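Local coordinates for aspartokinase 1, chloroplastic (Arabidopsis thaliana, PDB 2CDQ), which catalyses the ATP-dependent phosphorylation of L-aspartate, the first step towards lysine, threonine, methionine and isoleucine, and binds lysine and S-adenosylmethionine as allosteric effectors, at residues Ser64-Thr69 against Lys98-Arg103; Asp170-Gly175 against Gly214-Gly219; Val306-Ser311 against Thr319-Thr324; Ile423-Asn428 against Ile462-Asn467. All coordinates share one frame; numbering follows the deposited sequence.

Contact 1. Residues Ser64-Thr69 against Lys98-Arg103; sequences SAMGKT and KELHIR. With LYS (lysine), chain D.
Thr69 CG2 lies at the edge of the His101 imidazole, near its plane and 3.4 Å from CE1, while Met66 SD makes an oblique sulfur-aromatic contact, 4.1 Å from the ring centroid and 37° off the normal. In the ring plane a water stands 2.8 Å from His101 NE2 and accepts from the backbone N of Met66 at 2.8 Å, so ring and loop are joined by one bridging molecule and no direct hydrogen bond. The ring's rotation is set from its other nitrogen, ND1 being bonded to Ile97 O, and Leu150 and Ile154 of helix 137-161 also pack on it. Leu100 supplies the apolar half: CD2 meets the Met66 methyl CE at 3.8 Å and CD1 meets Thr69 CG2 at 3.7 Å. Thr69 can offer that methyl because OG1 is turned between the backbone N and carbonyl carbon (chi1 48°) and bonds back to Met66 O at 2.7 Å. Met66 O takes the Thr69 N-H as well, from the same face of its plane, which closes the loop into the start of helix 69-80. Ser64 and Ala65, at the opposite end of the segment, border the bound lysine, which is also hydrogen-bonded to the substrate-binding Glu148. The arrangement is thus the loop between strand 59-63 and helix 69-80 of the amino acid kinase fold, one wall of its ligand pocket, backed by helix 92-108.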
loop_
_atom_site.group_PDB
_atom_site.type_symbol
_atom_site.label_atom_id
_atom_site.label_comp_id
_atom_site.label_asym_id
_atom_site.label_seq_id
_atom_site.Cartn_x
_atom_site.Cartn_y
_atom_site.Cartn_z
ATOM N N SER A 64 34.284 11.653 -2.779
ATOM C CA SER A 64 33.509 11.485 -4.000
ATOM C C SER A 64 34.309 12.025 -5.189
ATOM O O SER A 64 35.438 12.483 -5.018
ATOM C CB SER A 64 32.186 12.232 -3.875
ATOM O OG SER A 64 31.378 11.650 -2.868
ATOM N N ALA A 65 33.733 11.969 -6.388
ATOM C CA ALA A 65 34.346 12.581 -7.564
ATOM C C ALA A 65 34.171 14.094 -7.492
ATOM O O ALA A 65 33.303 14.577 -6.767
ATOM C CB ALA A 65 33.716 12.037 -8.821
ATOM N N MET A 66 34.990 14.839 -8.233
ATOM C CA MET A 66 34.908 16.310 -8.246
ATOM C C MET A 66 33.564 16.781 -8.788
ATOM O O MET A 66 33.232 16.545 -9.951
ATOM C CB MET A 66 36.059 16.932 -9.046
ATOM C CG MET A 66 37.442 16.694 -8.448
ATOM S SD MET A 66 38.714 17.737 -9.182
ATOM C CE MET A 66 38.328 19.329 -8.451
ATOM N N GLY A 67 32.805 17.443 -7.921
ATOM C CA GLY A 67 31.413 17.821 -8.167
ATOM C C GLY A 67 30.889 17.726 -9.577
ATOM O O GLY A 67 31.257 18.514 -10.451
ATOM N N LYS A 68 30.015 16.754 -9.790
ATOM C CA LYS A 68 29.322 16.573 -11.073
ATOM C C LYS A 68 30.136 15.870 -12.173
ATOM O O LYS A 68 29.636 15.704 -13.296
ATOM C CB LYS A 68 28.721 17.893 -11.593
ATOM C CG LYS A 68 27.480 18.333 -10.854
ATOM C CD LYS A 68 26.899 19.592 -11.478
ATOM C CE LYS A 68 26.138 20.439 -10.449
ATOM N NZ LYS A 68 25.038 19.679 -9.769
ATOM N N THR A 69 31.366 15.451 -11.870
ATOM C CA THR A 69 32.121 14.670 -12.849
ATOM C C THR A 69 31.508 13.284 -13.017
ATOM O O THR A 69 31.463 12.767 -14.128
ATOM C CB THR A 69 33.639 14.580 -12.550
ATOM O OG1 THR A 69 33.852 14.231 -11.180
ATOM C CG2 THR A 69 34.307 15.904 -12.817
ATOM N N LYS A 98 38.106 16.863 -18.742
ATOM C CA LYS A 98 39.520 17.090 -19.042
ATOM C C LYS A 98 40.029 18.413 -18.462
ATOM O O LYS A 98 41.039 18.432 -17.757
ATOM C CB LYS A 98 39.780 17.038 -20.551
ATOM C CG LYS A 98 39.966 15.636 -21.103
ATOM C CD LYS A 98 39.745 15.590 -22.611
ATOM C CE LYS A 98 41.023 15.826 -23.389
ATOM N NZ LYS A 98 40.724 15.907 -24.841
ATOM N N GLU A 99 39.321 19.509 -18.735
ATOM C CA GLU A 99 39.808 20.819 -18.318
ATOM C C GLU A 99 39.683 21.061 -16.810
ATOM O O GLU A 99 40.554 21.714 -16.235
ATOM C CB GLU A 99 39.222 21.968 -19.172
ATOM C CG GLU A 99 38.034 22.741 -18.593
ATOM C CD GLU A 99 38.434 23.790 -17.555
ATOM O OE1 GLU A 99 39.288 24.654 -17.855
ATOM O OE2 GLU A 99 37.881 23.751 -16.434
ATOM N N LEU A 100 38.632 20.530 -16.176
ATOM C CA LEU A 100 38.460 20.692 -14.725
ATOM C C LEU A 100 39.670 20.129 -13.989
ATOM O O LEU A 100 40.238 20.785 -13.113
ATOM C CB LEU A 100 37.194 19.995 -14.228
ATOM C CG LEU A 100 36.474 20.437 -12.938
ATOM C CD1 LEU A 100 35.584 19.320 -12.416
ATOM C CD2 LEU A 100 37.386 20.893 -11.824
ATOM N N HIS A 101 40.074 18.922 -14.369
ATOM C CA HIS A 101 41.146 18.218 -13.682
ATOM C C HIS A 101 42.534 18.744 -14.034
ATOM O O HIS A 101 43.405 18.848 -13.160
ATOM C CB HIS A 101 41.013 16.713 -13.902
ATOM C CG HIS A 101 39.820 16.128 -13.219
ATOM N ND1 HIS A 101 38.560 16.145 -13.779
ATOM C CD2 HIS A 101 39.680 15.556 -11.999
ATOM C CE1 HIS A 101 37.702 15.585 -12.944
ATOM N NE2 HIS A 101 38.355 15.222 -11.855
ATOM N N ILE A 102 42.730 19.092 -15.304
ATOM C CA ILE A 102 43.967 19.744 -15.747
ATOM C C ILE A 102 44.162 21.080 -15.015
ATOM O O ILE A 102 45.256 21.367 -14.524
ATOM C CB ILE A 102 44.007 19.918 -17.293
ATOM C CG1 ILE A 102 44.303 18.570 -17.967
ATOM C CG2 ILE A 102 45.042 20.965 -17.701
ATOM C CD1 ILE A 102 43.995 18.516 -19.456
ATOM N N ARG A 103 43.090 21.866 -14.919
ATOM C CA ARG A 103 43.121 23.169 -14.247
ATOM C C ARG A 103 43.299 23.062 -12.723
ATOM O O ARG A 103 43.985 23.889 -12.120
ATOM C CB ARG A 103 41.856 23.969 -14.586
ATOM C CG ARG A 103 41.910 25.449 -14.218
ATOM C CD ARG A 103 40.770 26.254 -14.856
ATOM N NE ARG A 103 39.461 25.621 -14.689
ATOM C CZ ARG A 103 38.744 25.635 -13.568
ATOM N NH1 ARG A 103 39.195 26.254 -12.484
ATOM N NH2 ARG A 103 37.567 25.024 -13.530
HETATM N N LYS D . 30.977 10.273 -6.512
HETATM C CA LYS D . 29.630 10.820 -6.847
HETATM C C LYS D . 29.414 12.223 -6.248
HETATM O O LYS D . 30.201 13.135 -6.513
HETATM C CB LYS D . 28.532 9.836 -6.421
HETATM C CG LYS D . 28.717 9.243 -5.024
HETATM C CD LYS D . 27.473 8.503 -4.568
HETATM C CE LYS D . 26.329 9.460 -4.253
HETATM N NZ LYS D . 25.110 8.723 -3.826
HETATM O OXT LYS D . 28.475 12.505 -5.497
HETATM O O HOH W 1 36.824 13.746 -10.043
#

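Contact 2. Residues Asp170-Gly175 against Gly214-Gly219; sequences DAFEIG and GFLGKG
Phe172 dominates this contact, its ring lying beside Leu216 with both side chains pointing the same way. Leu216 CD1 sits at the ring edge, near its plane and 3.9 Å from CE2, while Asp170 CB covers one face from 3.6 Å above, offset toward the rim. With CG held between the backbone N and carbonyl carbon (chi1 53°), the ring folds back over its own segment toward Asp170. At the root of the side chain, Phe172 CB is 3.6 Å from Gly217 O. Lys218 is the third partner: its aliphatic chain runs alongside the Phe172 carbonyl, with CD 3.3 Å from O, and bends at chi3 (82°). Ala171 completes the surface, with CB 3.4 Å from Leu216 O. No hydrogen bond crosses between the segments; van der Waals packing joins them. Asp170 is held instead by a salt bridge to Arg153, and Ala171 N by Thr213 OG1. Within the amino acid kinase domain, the Leu216 side chain comes about 4 Å from that of the substrate-binding Glu148 on helix 137-161. The loop 170-175 links strands 166-169 and 177-178, both parallel partners of strand 209-219. Helix 137-161 packs on Phe172 and Leu216 through Cys149 and Ser145, and strand 225-227 reaches the same pair through Val225 and Thr227.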
loop_
_atom_site.group_PDB
_atom_site.type_symbol
_atom_site.label_atom_id
_atom_site.label_comp_id
_atom_site.label_asym_id
_atom_site.label_seq_id
_atom_site.Cartn_x
_atom_site.Cartn_y
_atom_site.Cartn_z
ATOM N N ASP A 170 42.741 3.306 -3.924
ATOM C CA ASP A 170 41.627 2.823 -4.714
ATOM C C ASP A 170 40.924 1.758 -3.877
ATOM O O ASP A 170 41.545 0.772 -3.466
ATOM C CB ASP A 170 42.108 2.255 -6.051
ATOM C CG ASP A 170 42.533 3.340 -7.033
ATOM O OD1 ASP A 170 42.379 4.545 -6.701
ATOM O OD2 ASP A 170 43.016 2.989 -8.144
ATOM N N ALA A 171 39.641 1.978 -3.598
ATOM C CA ALA A 171 38.846 1.065 -2.775
ATOM C C ALA A 171 38.901 -0.371 -3.285
ATOM O O ALA A 171 38.993 -1.311 -2.491
ATOM C CB ALA A 171 37.407 1.537 -2.698
ATOM N N PHE A 172 38.862 -0.527 -4.609
ATOM C CA PHE A 172 38.845 -1.850 -5.235
ATOM C C PHE A 172 40.173 -2.596 -5.111
ATOM O O PHE A 172 40.230 -3.810 -5.327
ATOM C CB PHE A 172 38.403 -1.768 -6.703
ATOM C CG PHE A 172 39.183 -0.777 -7.525
ATOM C CD1 PHE A 172 40.388 -1.138 -8.120
ATOM C CD2 PHE A 172 38.700 0.513 -7.725
ATOM C CE1 PHE A 172 41.110 -0.225 -8.890
ATOM C CE2 PHE A 172 39.415 1.433 -8.496
ATOM C CZ PHE A 172 40.622 1.062 -9.078
ATOM N N GLU A 173 41.230 -1.869 -4.748
ATOM C CA GLU A 173 42.566 -2.449 -4.603
ATOM C C GLU A 173 42.919 -2.754 -3.138
ATOM O O GLU A 173 43.912 -3.430 -2.871
ATOM C CB GLU A 173 43.615 -1.529 -5.246
ATOM C CG GLU A 173 44.821 -2.243 -5.871
ATOM C CD GLU A 173 45.999 -2.424 -4.903
ATOM O OE1 GLU A 173 46.159 -1.593 -3.969
ATOM O OE2 GLU A 173 46.772 -3.400 -5.084
ATOM N N ILE A 174 42.103 -2.286 -2.195
ATOM C CA ILE A 174 42.401 -2.475 -0.763
ATOM C C ILE A 174 41.504 -3.480 -0.017
ATOM O O ILE A 174 41.630 -3.650 1.203
ATOM C CB ILE A 174 42.449 -1.132 0.017
ATOM C CG1 ILE A 174 41.079 -0.441 0.020
ATOM C CG2 ILE A 174 43.529 -0.232 -0.558
ATOM C CD1 ILE A 174 40.925 0.620 1.094
ATOM N N GLY A 175 40.606 -4.142 -0.741
ATOM C CA GLY A 175 39.761 -5.154 -0.123
ATOM C C GLY A 175 38.302 -4.778 0.073
ATOM O O GLY A 175 37.651 -5.278 0.993
ATOM N N GLY A 214 35.289 6.551 -3.056
ATOM C CA GLY A 214 34.081 6.346 -2.278
ATOM C C GLY A 214 33.040 5.417 -2.863
ATOM O O GLY A 214 32.338 4.706 -2.140
ATOM N N PHE A 215 32.924 5.408 -4.174
ATOM C CA PHE A 215 31.745 4.818 -4.791
ATOM C C PHE A 215 32.052 3.394 -5.288
ATOM O O PHE A 215 31.230 2.768 -5.954
ATOM C CB PHE A 215 31.295 5.776 -5.908
ATOM C CG PHE A 215 29.935 5.507 -6.471
ATOM C CD1 PHE A 215 28.990 4.768 -5.779
ATOM C CD2 PHE A 215 29.592 6.042 -7.710
ATOM C CE1 PHE A 215 27.734 4.540 -6.331
ATOM C CE2 PHE A 215 28.345 5.828 -8.261
ATOM C CZ PHE A 215 27.413 5.077 -7.574
ATOM N N LEU A 216 33.216 2.869 -4.907
ATOM C CA LEU A 216 33.825 1.756 -5.639
ATOM C C LEU A 216 34.109 0.471 -4.859
ATOM O O LEU A 216 34.339 0.490 -3.645
ATOM C CB LEU A 216 35.112 2.226 -6.327
ATOM C CG LEU A 216 35.057 3.517 -7.141
ATOM C CD1 LEU A 216 36.438 3.836 -7.683
ATOM C CD2 LEU A 216 34.041 3.426 -8.269
ATOM N N GLY A 217 34.098 -0.640 -5.596
ATOM C CA GLY A 217 34.428 -1.964 -5.072
ATOM C C GLY A 217 34.932 -2.888 -6.170
ATOM O O GLY A 217 34.975 -2.509 -7.348
ATOM N N LYS A 218 35.325 -4.100 -5.778
ATOM C CA LYS A 218 35.815 -5.106 -6.721
ATOM C C LYS A 218 34.963 -6.372 -6.662
ATOM O O LYS A 218 34.734 -6.932 -5.579
ATOM C CB LYS A 218 37.291 -5.436 -6.452
ATOM C CG LYS A 218 37.967 -6.242 -7.570
ATOM C CD LYS A 218 39.488 -6.302 -7.416
ATOM C CE LYS A 218 39.915 -7.379 -6.426
ATOM N NZ LYS A 218 41.396 -7.429 -6.280
ATOM N N GLY A 219 34.499 -6.811 -7.832
ATOM C CA GLY A 219 33.691 -8.024 -7.950
ATOM C C GLY A 219 34.443 -9.261 -7.496
ATOM O O GLY A 219 35.647 -9.379 -7.731
#

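Contact 3. Residues Val306-Ser311 against Thr319-Thr324; sequences VRVKNS and TIITKT
Across the antiparallel strands, Ile320 lays its side chain over one face of the Arg307 guanidinium, with CG1 3.4 Å from CZ. The two side chains point the same way from a non-hydrogen-bonded pair, whose flanking pairs, Val306 with Ile321 and Val308 with Thr319, are each closed by two backbone bonds. Ile321 N to Val306 O is nearly linear (170°) and lies close to the C=O direction; its return bond, Val306 N to Ile321 O, is 3.1 Å long. At the next pair Val308 N reaches Thr319 O at 2.9 Å and Thr319 N reaches Val308 O at 3.1 Å. On the face carrying the valines, Ile321 CD1 packs against Val306 CG1 at 4.0 Å and Val308 CG2 at 4.2 Å. The bend at chi3 (-64°) brings the guanidinium over Ile320; a second shell holds it, Arg307 NE in a salt bridge with Glu248 and NH1 bonded to Pro317 O. Thr319 OG1 is bound by Val272 O and Val258 N. Strand 306-310 of this beta hairpin also pairs in parallel with strand 248-253, and strand 319-322 with strand 274-276. Leu291 packs under both valines and Ile321, which also meets Phe277 and Ala280 of helix 277-287.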
loop_
_atom_site.group_PDB
_atom_site.type_symbol
_atom_site.label_atom_id
_atom_site.label_comp_id
_atom_site.label_asym_id
_atom_site.label_seq_id
_atom_site.Cartn_x
_atom_site.Cartn_y
_atom_site.Cartn_z
ATOM N N VAL A 306 26.806 8.022 13.695
ATOM C CA VAL A 306 27.124 8.792 12.489
ATOM C C VAL A 306 26.862 10.270 12.774
ATOM O O VAL A 306 25.841 10.620 13.372
ATOM C CB VAL A 306 26.336 8.283 11.248
ATOM C CG1 VAL A 306 26.434 9.257 10.084
ATOM C CG2 VAL A 306 26.850 6.914 10.822
ATOM N N ARG A 307 27.802 11.125 12.377
ATOM C CA ARG A 307 27.673 12.567 12.583
ATOM C C ARG A 307 27.643 13.337 11.265
ATOM O O ARG A 307 28.471 13.105 10.377
ATOM C CB ARG A 307 28.803 13.096 13.470
ATOM C CG ARG A 307 28.592 14.532 13.944
ATOM C CD ARG A 307 29.743 14.999 14.813
ATOM N NE ARG A 307 29.842 14.222 16.045
ATOM C CZ ARG A 307 29.220 14.533 17.177
ATOM N NH1 ARG A 307 28.446 15.614 17.247
ATOM N NH2 ARG A 307 29.369 13.757 18.241
ATOM N N VAL A 308 26.686 14.253 11.147
ATOM C CA VAL A 308 26.594 15.101 9.969
ATOM C C VAL A 308 27.036 16.509 10.351
ATOM O O VAL A 308 26.408 17.161 11.192
ATOM C CB VAL A 308 25.180 15.086 9.349
ATOM C CG1 VAL A 308 25.158 15.868 8.057
ATOM C CG2 VAL A 308 24.732 13.658 9.090
ATOM N N LYS A 309 28.131 16.960 9.732
ATOM C CA LYS A 309 28.795 18.213 10.099
ATOM C C LYS A 309 28.788 19.266 8.995
ATOM O O LYS A 309 28.647 18.953 7.806
ATOM C CB LYS A 309 30.237 17.950 10.538
ATOM C CG LYS A 309 30.363 17.090 11.780
ATOM C CD LYS A 309 31.736 17.195 12.410
ATOM C CE LYS A 309 31.817 18.365 13.377
ATOM N NZ LYS A 309 33.090 18.342 14.153
ATOM N N ASN A 310 28.960 20.518 9.410
ATOM C CA ASN A 310 29.005 21.656 8.504
ATOM C C ASN A 310 30.446 22.106 8.265
ATOM O O ASN A 310 31.138 22.506 9.200
ATOM C CB ASN A 310 28.181 22.809 9.088
ATOM C CG ASN A 310 27.991 23.952 8.111
ATOM O OD1 ASN A 310 28.323 23.844 6.933
ATOM N ND2 ASN A 310 27.445 25.059 8.600
ATOM N N SER A 311 30.899 22.038 7.016
ATOM C CA SER A 311 32.269 22.431 6.694
ATOM C C SER A 311 32.501 23.918 6.946
ATOM O O SER A 311 33.630 24.341 7.182
ATOM C CB SER A 311 32.684 22.010 5.274
ATOM O OG SER A 311 31.625 22.131 4.339
ATOM N N THR A 319 24.560 17.114 13.736
ATOM C CA THR A 319 23.532 16.112 14.001
ATOM C C THR A 319 24.194 14.764 14.262
ATOM O O THR A 319 24.870 14.225 13.381
ATOM C CB THR A 319 22.542 16.005 12.814
ATOM O OG1 THR A 319 21.782 17.212 12.717
ATOM C CG2 THR A 319 21.580 14.850 13.001
ATOM N N ILE A 320 24.015 14.233 15.473
ATOM C CA ILE A 320 24.515 12.896 15.805
ATOM C C ILE A 320 23.391 11.891 15.627
ATOM O O ILE A 320 22.326 12.022 16.239
ATOM C CB ILE A 320 25.088 12.762 17.259
ATOM C CG1 ILE A 320 25.885 13.996 17.675
ATOM C CG2 ILE A 320 26.004 11.554 17.379
ATOM C CD1 ILE A 320 25.199 14.870 18.707
ATOM N N ILE A 321 23.626 10.896 14.776
ATOM C CA ILE A 321 22.680 9.804 14.603
ATOM C C ILE A 321 23.107 8.615 15.468
ATOM O O ILE A 321 24.203 8.068 15.298
ATOM C CB ILE A 321 22.542 9.384 13.131
ATOM C CG1 ILE A 321 22.317 10.613 12.243
ATOM C CG2 ILE A 321 21.403 8.378 12.982
ATOM C CD1 ILE A 321 22.646 10.388 10.769
ATOM N N THR A 322 22.235 8.242 16.404
ATOM C CA THR A 322 22.499 7.152 17.350
ATOM C C THR A 322 21.348 6.146 17.363
ATOM O O THR A 322 20.285 6.400 16.781
ATOM C CB THR A 322 22.751 7.682 18.793
ATOM O OG1 THR A 322 21.706 8.587 19.169
ATOM C CG2 THR A 322 24.100 8.403 18.897
ATOM N N LYS A 323 21.579 5.003 18.014
ATOM C CA LYS A 323 20.571 3.947 18.180
ATOM C C LYS A 323 19.289 4.504 18.809
ATOM O O LYS A 323 18.190 4.311 18.279
ATOM C CB LYS A 323 21.140 2.817 19.051
ATOM C CG LYS A 323 20.290 1.545 19.143
ATOM C CD LYS A 323 20.697 0.512 18.085
ATOM C CE LYS A 323 20.767 -0.915 18.664
ATOM N NZ LYS A 323 19.444 -1.462 19.097
ATOM N N THR A 324 19.451 5.206 19.931
ATOM C CA THR A 324 18.337 5.793 20.674
ATOM C C THR A 324 18.673 7.221 21.119
ATOM O O THR A 324 19.842 7.624 21.114
ATOM C CB THR A 324 17.974 4.937 21.916
ATOM O OG1 THR A 324 19.169 4.568 22.616
ATOM C CG2 THR A 324 17.222 3.675 21.509
#

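Contact 4. Residues Ile423-Asn428 against Ile462-Asn467; sequences ISLIGN and ISFIVN
Ile423 and Leu425 pack against Phe464, Ile462 and Val466 on one face of the sheet of the second ACT domain, a ferredoxin-like sheet with strands 420-427 and 461-467 side by side at its centre. Strand 332-339, from earlier in the chain, fills one outer place and strand 452-455 the other. The two central strands run antiparallel. Leu425 straddles two neighbours: its CB meets Ile462 CG2 at 3.7 Å, while the CD2 branch reaches diagonally to Phe464, 3.6 Å from CE1, approaching the ring obliquely. Ile462 presents that methyl because CG1 extends anti to the backbone N (chi1 -179°), which turns CG2 toward Leu425. Ile423 CG2 lies on the same side of the ring plane as Leu425 CD2, 4.4 Å from Phe464 CD1. Two residues apart on their strand, Ile423 and Leu425 thus both press toward one side of the Phe464 ring, and the far end of Ile423 reaches on to Val466, CD1 to CG1 4.2 Å. Two helices cover this layer: Cys474, Val475 and Leu478 of helix 468-483 pack on Ile423, and Phe440 of helix 432-446 meets the Phe464 ring with planes at about 60°. Backbone bonds in both directions close the pairs Ile423-Phe464 and Leu425-Ile462; Phe464 N points at Ile423 O almost straight (175°). On the opposite face the Ser424-Ser463 pair is small and polar, with Glu379 of the second subunit packing on Ser424. There, between the two hydrogen-bonded pairs, Ser424 OG and Ser463 OG share a 3.0 Å hydrogen bond, and each also makes a weak one to Asn461 OD1.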
loop_
_atom_site.group_PDB
_atom_site.type_symbol
_atom_site.label_atom_id
_atom_site.label_comp_id
_atom_site.label_asym_id
_atom_site.label_seq_id
_atom_site.Cartn_x
_atom_site.Cartn_y
_atom_site.Cartn_z
ATOM N N ILE A 423 4.338 15.529 0.891
ATOM C CA ILE A 423 4.860 16.086 2.139
ATOM C C ILE A 423 4.959 14.940 3.138
ATOM O O ILE A 423 3.969 14.271 3.427
ATOM C CB ILE A 423 3.965 17.229 2.706
ATOM C CG1 ILE A 423 3.986 18.438 1.771
ATOM C CG2 ILE A 423 4.401 17.637 4.127
ATOM C CD1 ILE A 423 2.811 19.373 1.960
ATOM N N SER A 424 6.161 14.697 3.639
ATOM C CA SER A 424 6.362 13.681 4.664
ATOM C C SER A 424 6.574 14.339 6.017
ATOM O O SER A 424 7.434 15.205 6.162
ATOM C CB SER A 424 7.550 12.780 4.322
ATOM O OG SER A 424 7.168 11.723 3.459
ATOM N N LEU A 425 5.775 13.931 6.996
ATOM C CA LEU A 425 5.971 14.346 8.378
ATOM C C LEU A 425 6.749 13.286 9.149
ATOM O O LEU A 425 6.287 12.152 9.304
ATOM C CB LEU A 425 4.625 14.612 9.048
ATOM C CG LEU A 425 4.086 16.044 9.159
ATOM C CD1 LEU A 425 4.586 16.980 8.056
ATOM C CD2 LEU A 425 2.557 16.027 9.229
ATOM N N ILE A 426 7.937 13.660 9.611
ATOM C CA ILE A 426 8.786 12.783 10.412
ATOM C C ILE A 426 8.734 13.267 11.856
ATOM O O ILE A 426 9.243 14.346 12.176
ATOM C CB ILE A 426 10.261 12.804 9.928
ATOM C CG1 ILE A 426 10.357 12.832 8.385
ATOM C CG2 ILE A 426 11.054 11.663 10.559
ATOM C CD1 ILE A 426 9.879 11.582 7.661
ATOM N N GLY A 427 8.115 12.479 12.729
ATOM C CA GLY A 427 7.942 12.898 14.115
ATOM C C GLY A 427 8.014 11.806 15.168
ATOM O O GLY A 427 8.512 10.698 14.928
ATOM N N ASN A 428 7.516 12.149 16.350
ATOM C CA ASN A 428 7.502 11.251 17.480
ATOM C C ASN A 428 6.208 10.468 17.473
ATOM O O ASN A 428 5.128 11.020 17.667
ATOM C CB ASN A 428 7.650 12.044 18.781
ATOM C CG ASN A 428 7.676 11.160 20.019
ATOM O OD1 ASN A 428 7.456 9.947 19.954
ATOM N ND2 ASN A 428 7.946 11.776 21.160
ATOM N N ILE A 462 4.853 9.793 8.083
ATOM C CA ILE A 462 3.523 9.816 7.462
ATOM C C ILE A 462 3.508 10.736 6.243
ATOM O O ILE A 462 3.967 11.876 6.312
ATOM C CB ILE A 462 2.402 10.183 8.471
ATOM C CG1 ILE A 462 1.033 10.168 7.785
ATOM C CG2 ILE A 462 2.681 11.520 9.153
ATOM C CD1 ILE A 462 -0.101 10.704 8.643
ATOM N N SER A 463 2.989 10.230 5.128
ATOM C CA SER A 463 3.027 10.965 3.869
ATOM C C SER A 463 1.658 11.475 3.420
ATOM O O SER A 463 0.668 10.746 3.480
ATOM C CB SER A 463 3.656 10.100 2.775
ATOM O OG SER A 463 4.988 9.749 3.112
ATOM N N PHE A 464 1.619 12.735 2.986
ATOM C CA PHE A 464 0.453 13.301 2.306
ATOM C C PHE A 464 0.778 13.537 0.849
ATOM O O PHE A 464 1.831 14.093 0.528
ATOM C CB PHE A 464 0.059 14.668 2.870
ATOM C CG PHE A 464 -0.030 14.729 4.356
ATOM C CD1 PHE A 464 0.478 15.832 5.030
ATOM C CD2 PHE A 464 -0.629 13.707 5.084
ATOM C CE1 PHE A 464 0.399 15.916 6.408
ATOM C CE2 PHE A 464 -0.711 13.777 6.465
ATOM C CZ PHE A 464 -0.196 14.883 7.131
ATOM N N ILE A 465 -0.136 13.154 -0.032
ATOM C CA ILE A 465 -0.023 13.548 -1.436
ATOM C C ILE A 465 -0.835 14.820 -1.689
ATOM O O ILE A 465 -2.032 14.898 -1.399
ATOM C CB ILE A 465 -0.375 12.405 -2.411
ATOM C CG1 ILE A 465 0.801 11.435 -2.520
ATOM C CG2 ILE A 465 -0.725 12.946 -3.792
ATOM C CD1 ILE A 465 1.007 10.563 -1.297
ATOM N N VAL A 466 -0.148 15.811 -2.232
ATOM C CA VAL A 466 -0.680 17.137 -2.389
ATOM C C VAL A 466 -0.430 17.550 -3.859
ATOM O O VAL A 466 0.198 16.793 -4.612
ATOM C CB VAL A 466 0.003 18.044 -1.337
ATOM C CG1 VAL A 466 1.257 18.717 -1.892
ATOM C CG2 VAL A 466 -0.976 19.038 -0.747
ATOM N N ASN A 467 -0.939 18.703 -4.290
ATOM C CA ASN A 467 -0.579 19.208 -5.621
ATOM C C ASN A 467 0.754 19.958 -5.624
ATOM O O ASN A 467 1.041 20.734 -4.707
ATOM C CB ASN A 467 -1.679 20.098 -6.205
ATOM C CG ASN A 467 -2.917 19.316 -6.581
ATOM O OD1 ASN A 467 -2.831 18.230 -7.168
ATOM N ND2 ASN A 467 -4.082 19.858 -6.241
#

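All four contacts are largely buried, although contacts 1, 2 and 3 include partly exposed residues whereas every touching residue of contact 4 is buried. Contacts 1 and 2 lie in the kinase domain with nearest atoms about 5 Å apart, and helix 137-161, which carries Glu148, packs on both. They join loops to a helix or strand by van der Waals contact, contact 1 adding a bridging water. Contacts 2 and 3 reach the same mixed sheet. Contacts 3 and 4 are antiparallel strand pairs with two-way backbone bonds, but contact 3 sets a guanidinium on its non-hydrogen-bonded pair and contact 4 two serines, the side chain of Ser463 about 9 Å from a bound lysine.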